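Local atomic coordinates of DNA photolyase (Agrobacterium tumefaciens, PDB entry 4U63), a protein that probably repairs cyclobutane pyrimidine dimers in ultraviolet-damaged DNA by light-driven electron transfer from its flavin, with methenyltetrahydrofolate as an antenna chromophore. Residues G350-W355 with V440-K445; T342-V347 with A369-K374; S178-A183 with A277-S282. All blocks are in the same frame, centred on the assembly; numbering follows the deposited sequence. Where two conformers were deposited one is given.

Overall arrangement
Interactions 1 and 2 share helix 345-357 and lie side by side in the FAD-binding helical region, their centres 13 Å apart. They touch where Leu443 CD1 packs on Pro345 CG at 3.8 Å, and their segments alternate along the chain. Interaction 1 reaches the antenna pocket through Leu354 and Trp355, whereas interaction 2 lies towards the flavin: Ala369 lines the FAD pocket, and the side chain of Phe371 is about 11 Å from the cofactor. Interaction 3 is a separate surface salt bridge. Its centre is about 39 Å from each of the others, with nearest atoms about 22 Å from interaction 1 and 27 Å from interaction 2.

Interaction 1 (G350-W355 with V440-K445); sequences GMRQLW and VPELEK. With MHF (5,10-methenyl-6,7,8-trihydrofolic acid), chain B.
The guanidinium of Arg352 carries the Val440 methyls over one face and Glu442 OE2 at its edge. Val440 CG1 comes within 3.7 Å of Arg352 NH1, the two side chains crossing at about a right angle. At the edge, Arg352 NH1 donates to Glu442 OE2 over 2.8 Å in a salt bridge that is nearly straight (173°). OE2 lies close to the guanidinium plane and receives the bond on its syn side, although the two planes are turned 36° apart. Arg352 reaches out as an extended chain, while Glu442 bends back at chi2 (-94°) to bring its carboxylate to meet it. A water closes a second path, accepting from Arg352 NH2 and donating to Glu442 OE2 at 2.6 Å. NH2 also bonds to Gly340 O, so several partners fix the rotation of the guanidinium. The bridge ties helix 345-357 to the short 3-10 turn 441-443 that follows helix 434-439, within the helical FAD-binding region of the photolyase fold. The end of the same helical segment lines the antenna pocket. There the methenyltetrahydrofolate O4 lies over the centre of the Trp355 ring, 2.9 Å above its plane. The chromophore's amino nitrogen NA2 donates to Leu354 O at 2.9 Å, and its N3 stands 2.7 Å from Trp355 O.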
loop_
_atom_site.group_PDB
_atom_site.type_symbol
_atom_site.label_atom_id
_atom_site.label_comp_id
_atom_site.label_asym_id
_atom_site.label_seq_id
_atom_site.Cartn_x
_atom_site.Cartn_y
_atom_site.Cartn_z
ATOM N N GLY A 350 16.743 -2.963 -6.037
ATOM C CA GLY A 350 15.407 -2.921 -5.458
ATOM C C GLY A 350 15.394 -2.689 -3.961
ATOM O O GLY A 350 14.670 -1.818 -3.458
ATOM N N MET A 351 16.210 -3.454 -3.239
ATOM C CA MET A 351 16.224 -3.349 -1.783
ATOM C C MET A 351 16.761 -1.986 -1.334
ATOM O O MET A 351 16.303 -1.436 -0.330
ATOM C CB MET A 351 17.008 -4.505 -1.156
ATOM C CG MET A 351 16.464 -5.886 -1.522
ATOM S SD MET A 351 14.701 -6.102 -1.225
ATOM C CE MET A 351 14.656 -6.045 0.563
ATOM N N ARG A 352 17.700 -1.436 -2.096
ATOM C CA ARG A 352 18.241 -0.103 -1.799
ATOM C C ARG A 352 17.261 1.007 -2.153
ATOM O O ARG A 352 17.151 1.995 -1.420
ATOM C CB ARG A 352 19.578 0.094 -2.493
ATOM C CG ARG A 352 20.630 -0.841 -1.939
ATOM C CD ARG A 352 21.940 -0.673 -2.677
ATOM N NE ARG A 352 22.852 -1.791 -2.459
ATOM C CZ ARG A 352 24.147 -1.768 -2.727
ATOM N NH1 ARG A 352 24.727 -0.665 -3.210
ATOM N NH2 ARG A 352 24.896 -2.854 -2.503
ATOM N N GLN A 353 16.550 0.851 -3.270
ATOM C CA GLN A 353 15.466 1.768 -3.607
ATOM C C GLN A 353 14.452 1.842 -2.471
ATOM O O GLN A 353 14.044 2.926 -2.058
ATOM C CB GLN A 353 14.758 1.342 -4.899
ATOM C CG GLN A 353 13.574 2.233 -5.235
ATOM C CD GLN A 353 12.817 1.821 -6.477
ATOM O OE1 GLN A 353 12.688 0.633 -6.803
ATOM N NE2 GLN A 353 12.285 2.810 -7.171
ATOM N N LEU A 354 14.041 0.673 -1.986
ATOM C CA LEU A 354 13.100 0.564 -0.884
ATOM C C LEU A 354 13.602 1.296 0.361
ATOM O O LEU A 354 12.870 2.090 0.970
ATOM C CB LEU A 354 12.860 -0.915 -0.572
ATOM C CG LEU A 354 11.978 -1.302 0.610
ATOM C CD1 LEU A 354 10.596 -0.679 0.508
ATOM C CD2 LEU A 354 11.886 -2.816 0.689
ATOM N N TRP A 355 14.847 1.043 0.733
ATOM C CA TRP A 355 15.435 1.694 1.899
ATOM C C TRP A 355 15.472 3.220 1.748
ATOM O O TRP A 355 15.182 3.943 2.707
ATOM C CB TRP A 355 16.846 1.167 2.152
ATOM C CG TRP A 355 17.391 1.508 3.484
ATOM C CD1 TRP A 355 18.451 2.319 3.751
ATOM C CD2 TRP A 355 16.914 1.038 4.751
ATOM N NE1 TRP A 355 18.664 2.392 5.100
ATOM C CE2 TRP A 355 17.735 1.612 5.739
ATOM C CE3 TRP A 355 15.871 0.191 5.143
ATOM C CZ2 TRP A 355 17.549 1.359 7.103
ATOM C CZ3 TRP A 355 15.686 -0.059 6.505
ATOM C CH2 TRP A 355 16.517 0.523 7.461
ATOM N N VAL A 440 22.779 1.205 -7.360
ATOM C CA VAL A 440 24.045 0.557 -7.048
ATOM C C VAL A 440 25.121 1.348 -7.831
ATOM O O VAL A 440 25.719 0.828 -8.787
ATOM C CB VAL A 440 24.029 -0.945 -7.421
ATOM C CG1 VAL A 440 25.206 -1.663 -6.777
ATOM C CG2 VAL A 440 22.714 -1.603 -6.996
ATOM N N PRO A 441 25.360 2.622 -7.429
ATOM C CA PRO A 441 26.263 3.511 -8.170
ATOM C C PRO A 441 27.718 3.056 -8.212
ATOM O O PRO A 441 28.446 3.467 -9.094
ATOM C CB PRO A 441 26.138 4.843 -7.419
ATOM C CG PRO A 441 25.777 4.447 -6.033
ATOM C CD PRO A 441 24.835 3.294 -6.222
ATOM N N GLU A 442 28.136 2.215 -7.279
ATOM C CA GLU A 442 29.475 1.617 -7.348
ATOM C C GLU A 442 29.709 0.758 -8.608
ATOM O O GLU A 442 30.848 0.489 -8.958
ATOM C CB GLU A 442 29.778 0.788 -6.102
ATOM C CG GLU A 442 28.841 -0.381 -5.858
ATOM C CD GLU A 442 27.693 -0.027 -4.941
ATOM O OE1 GLU A 442 27.012 0.990 -5.199
ATOM O OE2 GLU A 442 27.468 -0.774 -3.969
ATOM N N LEU A 443 28.630 0.317 -9.262
ATOM C CA LEU A 443 28.724 -0.385 -10.544
ATOM C C LEU A 443 28.572 0.531 -11.792
ATOM O O LEU A 443 28.564 0.030 -12.907
ATOM C CB LEU A 443 27.677 -1.518 -10.585
ATOM C CG LEU A 443 27.800 -2.540 -9.452
ATOM C CD1 LEU A 443 26.716 -3.603 -9.568
ATOM C CD2 LEU A 443 29.177 -3.188 -9.436
ATOM N N GLU A 444 28.477 1.846 -11.583
ATOM C CA GLU A 444 28.239 2.842 -12.657
ATOM C C GLU A 444 29.068 2.642 -13.930
ATOM O O GLU A 444 28.546 2.794 -15.041
ATOM C CB GLU A 444 28.481 4.264 -12.100
ATOM C CG GLU A 444 28.605 5.395 -13.127
ATOM C CD GLU A 444 27.345 5.616 -13.948
ATOM O OE1 GLU A 444 26.233 5.536 -13.387
ATOM O OE2 GLU A 444 27.468 5.879 -15.162
ATOM N N LYS A 445 30.350 2.321 -13.771
ATOM C CA LYS A 445 31.265 2.250 -14.921
ATOM C C LYS A 445 31.259 0.935 -15.689
ATOM O O LYS A 445 31.848 0.863 -16.764
ATOM C CB LYS A 445 32.685 2.600 -14.479
ATOM C CG LYS A 445 32.775 3.973 -13.833
ATOM C CD LYS A 445 34.155 4.587 -13.984
ATOM C CE LYS A 445 34.220 5.953 -13.319
ATOM N NZ LYS A 445 35.273 6.808 -13.932
HETATM N N1 MHF B . 11.782 2.249 5.831
HETATM C C2 MHF B . 12.494 2.698 4.793
HETATM N NA2 MHF B . 11.904 2.697 3.582
HETATM N N3 MHF B . 13.781 3.168 4.926
HETATM C C4 MHF B . 14.391 3.171 6.125
HETATM O O4 MHF B . 15.556 3.583 6.262
HETATM C C4A MHF B . 13.633 2.683 7.286
HETATM N N5 MHF B . 14.138 2.578 8.570
HETATM C C6 MHF B . 13.531 1.698 9.571
HETATM C C7 MHF B . 12.021 1.948 9.500
HETATM N N8 MHF B . 11.541 1.764 8.125
HETATM C C8A MHF B . 12.270 2.193 7.070
HETATM C C9 MHF B . 14.246 2.071 10.884
HETATM N N10 MHF B . 15.134 3.194 10.522
HETATM C C11 MHF B . 15.341 3.128 9.085
HETATM C C12 MHF B . 18.612 4.047 12.783
HETATM C C13 MHF B . 18.740 3.794 11.409
HETATM C C14 MHF B . 17.626 3.500 10.644
HETATM C C15 MHF B . 16.345 3.440 11.239
HETATM C C16 MHF B . 16.216 3.717 12.593
HETATM C C17 MHF B . 17.338 4.016 13.361
HETATM C C MHF B . 19.805 4.392 13.638
HETATM O O MHF B . 19.581 4.792 14.770
HETATM N N MHF B . 21.044 4.328 13.131
HETATM C CA MHF B . 22.242 4.802 13.805
HETATM C CB MHF B . 23.198 3.661 14.152
HETATM C CG MHF B . 22.500 2.338 14.457
HETATM C CD MHF B . 22.040 1.564 13.234
HETATM O OE1 MHF B . 22.389 1.928 12.090
HETATM O OE2 MHF B . 21.310 0.568 13.411
HETATM C CT MHF B . 22.949 5.801 12.925
HETATM O O1 MHF B . 22.954 7.000 13.277
HETATM O O2 MHF B . 23.504 5.414 11.869
HETATM O O HOH W 1 27.975 -2.547 -2.112
#

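Interaction 2 (T342-V347 with A369-K374); sequences TGYPIV and ASFLIK
Phe371 meets Tyr344, Val347 and Thr342 through apolar contacts, and it accounts for all of the touching surface on the 369-374 side. The aromatic component is its pairing with Tyr344. Phe371 CE1 sits 3.5 Å above the plane of the tyrosine ring, offset toward the rim, with Tyr344 CD1 as its nearest neighbour. The ring centroids are 5.0 Å apart and the planes are inclined at 55°, so the rings meet obliquely. With chi1 at -169°, CG of Phe371 lies opposite its backbone N, and the ring is carried across to the neighbouring segment.

The aliphatic contacts flank this pair. Val347 CG2 packs obliquely against the ring near its root, 4.0 Å from Phe371 CG. Thr342 approaches head-on, its CG2 methyl 3.8 Å from Phe371 CE2. Phe371 also stacks on His375 of its own helix.

The polar component stays on the 342-347 side. Thr342 OG1 accepts from Tyr344 N at 3.2 Å, an ST turn, and is also hydrogen-bonded to Asp348. The turn brings the chain to Tyr344, the N-cap residue of helix 345-357. Tyr344 OH, at the far end of its ring, bonds to Val478 O.

The contact therefore joins the start of helix 345-357 to helix 362-375, two consecutive helices of the FAD-binding helical domain of the photolyase fold. Ala369, two residues before Phe371, touches the flavin dinucleotide. The contact itself lies away from the cofactor, with the side chain of Phe371 about 11 Å from it, in the second layer of the domain's helical packing.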
loop_
_atom_site.group_PDB
_atom_site.type_symbol
_atom_site.label_atom_id
_atom_site.label_comp_id
_atom_site.label_asym_id
_atom_site.label_seq_id
_atom_site.Cartn_x
_atom_site.Cartn_y
_atom_site.Cartn_z
ATOM N N THR A 342 23.150 -8.824 -1.702
ATOM C CA THR A 342 23.073 -10.189 -2.197
ATOM C C THR A 342 24.127 -10.502 -3.260
ATOM O O THR A 342 24.415 -11.669 -3.511
ATOM C CB THR A 342 21.690 -10.474 -2.789
ATOM O OG1 THR A 342 21.498 -9.693 -3.983
ATOM C CG2 THR A 342 20.595 -10.142 -1.772
ATOM N N GLY A 343 24.682 -9.468 -3.896
ATOM C CA GLY A 343 25.625 -9.649 -5.006
ATOM C C GLY A 343 24.938 -9.833 -6.358
ATOM O O GLY A 343 25.616 -10.037 -7.369
ATOM N N TYR A 344 23.598 -9.778 -6.364
ATOM C CA TYR A 344 22.781 -9.786 -7.579
ATOM C C TYR A 344 22.286 -8.354 -7.777
ATOM O O TYR A 344 21.389 -7.905 -7.058
ATOM C CB TYR A 344 21.603 -10.763 -7.437
ATOM C CG TYR A 344 22.035 -12.206 -7.517
ATOM C CD1 TYR A 344 22.531 -12.873 -6.389
ATOM C CD2 TYR A 344 21.973 -12.907 -8.722
ATOM C CE1 TYR A 344 22.945 -14.197 -6.462
ATOM C CE2 TYR A 344 22.385 -14.227 -8.804
ATOM C CZ TYR A 344 22.870 -14.872 -7.674
ATOM O OH TYR A 344 23.275 -16.185 -7.770
ATOM N N PRO A 345 22.882 -7.614 -8.733
ATOM C CA PRO A 345 22.596 -6.166 -8.824
ATOM C C PRO A 345 21.126 -5.752 -8.881
ATOM O O PRO A 345 20.752 -4.802 -8.223
ATOM C CB PRO A 345 23.334 -5.759 -10.089
ATOM C CG PRO A 345 24.521 -6.666 -10.089
ATOM C CD PRO A 345 23.971 -7.993 -9.653
ATOM N N ILE A 346 20.301 -6.450 -9.649
ATOM C CA ILE A 346 18.890 -6.051 -9.767
ATOM C C ILE A 346 18.163 -6.187 -8.423
ATOM O O ILE A 346 17.332 -5.350 -8.076
ATOM C CB ILE A 346 18.160 -6.803 -10.917
ATOM C CG1 ILE A 346 16.767 -6.224 -11.167
ATOM C CG2 ILE A 346 18.049 -8.297 -10.652
ATOM C CD1 ILE A 346 16.765 -4.802 -11.664
ATOM N N VAL A 347 18.501 -7.237 -7.672
ATOM C CA VAL A 347 17.920 -7.468 -6.348
ATOM C C VAL A 347 18.385 -6.363 -5.411
ATOM O O VAL A 347 17.586 -5.736 -4.717
ATOM C CB VAL A 347 18.324 -8.852 -5.796
ATOM C CG1 VAL A 347 17.883 -9.028 -4.340
ATOM C CG2 VAL A 347 17.739 -9.950 -6.675
ATOM N N ALA A 369 11.271 -10.631 -4.047
ATOM C CA ALA A 369 10.452 -11.580 -3.292
ATOM C C ALA A 369 10.818 -13.003 -3.694
ATOM O O ALA A 369 11.042 -13.854 -2.847
ATOM C CB ALA A 369 8.970 -11.304 -3.519
ATOM N N SER A 370 10.895 -13.252 -4.994
ATOM C CA SER A 370 11.304 -14.552 -5.488
ATOM C C SER A 370 12.727 -14.907 -5.035
ATOM O O SER A 370 13.002 -16.053 -4.664
ATOM C CB SER A 370 11.191 -14.612 -7.014
ATOM O OG SER A 370 11.464 -15.925 -7.467
ATOM N N PHE A 371 13.634 -13.932 -5.048
ATOM C CA PHE A 371 14.988 -14.201 -4.591
ATOM C C PHE A 371 15.015 -14.683 -3.130
ATOM O O PHE A 371 15.727 -15.638 -2.795
ATOM C CB PHE A 371 15.876 -12.984 -4.744
ATOM C CG PHE A 371 17.328 -13.290 -4.543
ATOM C CD1 PHE A 371 18.091 -13.783 -5.590
ATOM C CD2 PHE A 371 17.933 -13.114 -3.303
ATOM C CE1 PHE A 371 19.424 -14.085 -5.419
ATOM C CE2 PHE A 371 19.278 -13.411 -3.124
ATOM C CZ PHE A 371 20.026 -13.897 -4.183
ATOM N N LEU A 372 14.236 -14.031 -2.272
ATOM C CA LEU A 372 14.167 -14.417 -0.863
ATOM C C LEU A 372 13.617 -15.830 -0.666
ATOM O O LEU A 372 14.212 -16.648 0.032
ATOM C CB LEU A 372 13.291 -13.424 -0.092
ATOM C CG LEU A 372 13.186 -13.651 1.413
ATOM C CD1 LEU A 372 14.551 -13.462 2.066
ATOM C CD2 LEU A 372 12.159 -12.724 2.027
ATOM N N ILE A 373 12.487 -16.102 -1.312
ATOM C CA ILE A 373 11.737 -17.355 -1.129
ATOM C C ILE A 373 12.442 -18.542 -1.778
ATOM O O ILE A 373 12.521 -19.632 -1.191
ATOM C CB ILE A 373 10.312 -17.208 -1.730
ATOM C CG1 ILE A 373 9.526 -16.145 -0.949
ATOM C CG2 ILE A 373 9.552 -18.539 -1.732
ATOM C CD1 ILE A 373 8.349 -15.576 -1.702
ATOM N N LYS A 374 12.947 -18.340 -2.991
ATOM C CA LYS A 374 13.502 -19.445 -3.777
ATOM C C LYS A 374 15.010 -19.531 -3.711
ATOM O O LYS A 374 15.539 -20.571 -3.378
ATOM C CB LYS A 374 12.997 -19.359 -5.206
ATOM C CG LYS A 374 11.479 -19.412 -5.212
ATOM C CD LYS A 374 10.901 -19.465 -6.585
ATOM C CE LYS A 374 9.393 -19.586 -6.504
ATOM N NZ LYS A 374 8.818 -19.656 -7.858
#

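Interaction 3 (S178-A183 with A277-S282); sequences SDEPHA and ATKGLS. With SO4 (sulfate ion), chain I; SO4 (sulfate ion), chain J.
Glu180 runs extended beyond CG (chi2 172°) toward Lys279, whose chain kinks twice near its end, at chi3 and chi4 (64° and 59°), and this turns its ammonium back onto the glutamate. The result is a surface salt bridge between two irregular parts of the photolyase fold. Residues 178-183 follow helix 168-177 in the amino-terminal photolyase region, and 277-282 lie in the loop between helices 271-276 and 287-309. Lys279 NZ donates to Glu180 OE2 at 2.7 Å. It comes from well above the carboxylate plane rather than within it, and the two side chains cross obliquely. Lys279 CE also lies close, 3.4 Å from Glu180 OE1, so the aliphatic end of the lysine rests against the same carboxylate. The backbones stay well apart: the nearest CA atoms, of Glu180 and Lys279, are 10.0 Å from each other. Glu180 is poorly ordered, so the exact geometry of the bridge deserves caution. Nearby, Pro181 packs on Trp275 and Ala183 on His276, further contacts of this loop with helix 271-276. The lysine also faces a sulfate, probably from the crystallisation liquor, although the 2.5 Å between Lys279 NZ and sulfate O2 is doubtfully short. Arg294 NH2 binds a sulfate as well. The backbone also holds the anion beside Lys279: Gly280 N donates to its O1 at 3.0 Å, nearly straight.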
loop_
_atom_site.group_PDB
_atom_site.type_symbol
_atom_site.label_atom_id
_atom_site.label_comp_id
_atom_site.label_asym_id
_atom_site.label_seq_id
_atom_site.Cartn_x
_atom_site.Cartn_y
_atom_site.Cartn_z
ATOM N N SER A 178 -19.234 -3.843 -14.928
ATOM C CA SER A 178 -20.218 -3.283 -14.014
ATOM C C SER A 178 -20.506 -1.847 -14.400
ATOM O O SER A 178 -19.726 -1.211 -15.132
ATOM C CB SER A 178 -19.724 -3.360 -12.560
ATOM O OG SER A 178 -18.587 -2.541 -12.351
ATOM N N ASP A 179 -21.629 -1.329 -13.919
ATOM C CA ASP A 179 -21.934 0.079 -14.114
ATOM C C ASP A 179 -20.752 0.866 -13.600
ATOM O O ASP A 179 -20.189 0.520 -12.558
ATOM C CB ASP A 179 -23.190 0.485 -13.345
ATOM C CG ASP A 179 -24.444 -0.141 -13.905
ATOM O OD1 ASP A 179 -24.494 -0.413 -15.124
ATOM O OD2 ASP A 179 -25.387 -0.360 -13.119
ATOM N N GLU A 180 -20.361 1.901 -14.339
ATOM C CA GLU A 180 -19.287 2.797 -13.916
ATOM C C GLU A 180 -19.364 3.016 -12.426
ATOM O O GLU A 180 -20.467 3.242 -11.903
ATOM C CB GLU A 180 -19.465 4.177 -14.531
ATOM C CG GLU A 180 -19.109 4.332 -15.991
ATOM C CD GLU A 180 -19.512 5.696 -16.528
ATOM O OE1 GLU A 180 -19.699 6.638 -15.721
ATOM O OE2 GLU A 180 -19.636 5.833 -17.764
ATOM N N PRO A 181 -18.215 2.969 -11.720
ATOM C CA PRO A 181 -18.357 3.459 -10.357
ATOM C C PRO A 181 -18.936 4.869 -10.396
ATOM O O PRO A 181 -18.658 5.625 -11.335
ATOM C CB PRO A 181 -16.918 3.465 -9.814
ATOM C CG PRO A 181 -16.030 3.251 -10.993
ATOM C CD PRO A 181 -16.843 2.509 -12.002
ATOM N N HIS A 182 -19.749 5.199 -9.401
ATOM C CA HIS A 182 -20.341 6.527 -9.291
ATOM C C HIS A 182 -19.210 7.566 -9.330
ATOM O O HIS A 182 -18.151 7.355 -8.726
ATOM C CB HIS A 182 -21.142 6.642 -7.986
ATOM C CG HIS A 182 -22.300 7.586 -8.058
ATOM N ND1 HIS A 182 -22.151 8.936 -8.297
ATOM C CD2 HIS A 182 -23.629 7.375 -7.906
ATOM C CE1 HIS A 182 -23.340 9.514 -8.297
ATOM N NE2 HIS A 182 -24.253 8.589 -8.061
ATOM N N ALA A 183 -19.415 8.666 -10.054
ATOM C CA ALA A 183 -18.407 9.739 -10.117
ATOM C C ALA A 183 -18.113 10.273 -8.702
ATOM O O ALA A 183 -18.967 10.149 -7.795
ATOM C CB ALA A 183 -18.875 10.866 -11.028
ATOM N N ALA A 277 -11.058 9.720 -13.405
ATOM C CA ALA A 277 -10.028 10.537 -14.053
ATOM C C ALA A 277 -9.510 9.944 -15.373
ATOM O O ALA A 277 -8.886 10.658 -16.156
ATOM C CB ALA A 277 -8.866 10.757 -13.097
ATOM N N THR A 278 -9.752 8.647 -15.608
ATOM C CA THR A 278 -9.354 7.987 -16.857
ATOM C C THR A 278 -10.442 8.032 -17.927
ATOM O O THR A 278 -10.236 7.539 -19.030
ATOM C CB THR A 278 -8.962 6.516 -16.632
ATOM O OG1 THR A 278 -10.117 5.738 -16.286
ATOM C CG2 THR A 278 -7.893 6.409 -15.573
ATOM N N LYS A 279 -11.587 8.618 -17.595
ATOM C CA LYS A 279 -12.686 8.746 -18.534
ATOM C C LYS A 279 -12.501 9.976 -19.398
ATOM O O LYS A 279 -11.922 10.964 -18.966
ATOM C CB LYS A 279 -14.020 8.837 -17.789
ATOM C CG LYS A 279 -14.410 7.555 -17.068
ATOM C CD LYS A 279 -15.711 7.715 -16.290
ATOM C CE LYS A 279 -16.914 7.980 -17.184
ATOM N NZ LYS A 279 -17.130 6.886 -18.169
ATOM N N GLY A 280 -12.989 9.896 -20.630
ATOM C CA GLY A 280 -13.046 11.039 -21.533
ATOM C C GLY A 280 -11.720 11.507 -22.091
ATOM O O GLY A 280 -11.556 12.694 -22.369
ATOM N N LEU A 281 -10.780 10.581 -22.279
ATOM C CA LEU A 281 -9.416 10.927 -22.688
ATOM C C LEU A 281 -9.046 10.470 -24.102
ATOM O O LEU A 281 -7.878 10.564 -24.492
ATOM C CB LEU A 281 -8.417 10.321 -21.690
ATOM C CG LEU A 281 -8.544 10.741 -20.224
ATOM C CD1 LEU A 281 -7.499 10.014 -19.404
ATOM C CD2 LEU A 281 -8.397 12.247 -20.057
ATOM N N SER A 282 -10.023 10.002 -24.880
ATOM C CA SER A 282 -9.735 9.404 -26.193
ATOM C C SER A 282 -9.065 10.353 -27.195
ATOM O O SER A 282 -8.396 9.900 -28.107
ATOM C CB SER A 282 -11.009 8.839 -26.825
ATOM O OG SER A 282 -11.963 9.866 -27.014
HETATM S S SO4 I . -14.726 5.990 -20.995
HETATM O O1 SO4 I . -14.272 7.320 -21.450
HETATM O O2 SO4 I . -16.019 6.125 -20.299
HETATM O O3 SO4 I . -13.738 5.405 -20.069
HETATM O O4 SO4 I . -14.898 5.095 -22.156
HETATM S S SO4 J . -11.616 11.629 -30.534
HETATM O O1 SO4 J . -12.831 12.096 -31.240
HETATM O O2 SO4 J . -11.665 12.043 -29.116
HETATM O O3 SO4 J . -11.529 10.151 -30.580
HETATM O O4 SO4 J . -10.422 12.231 -31.166
#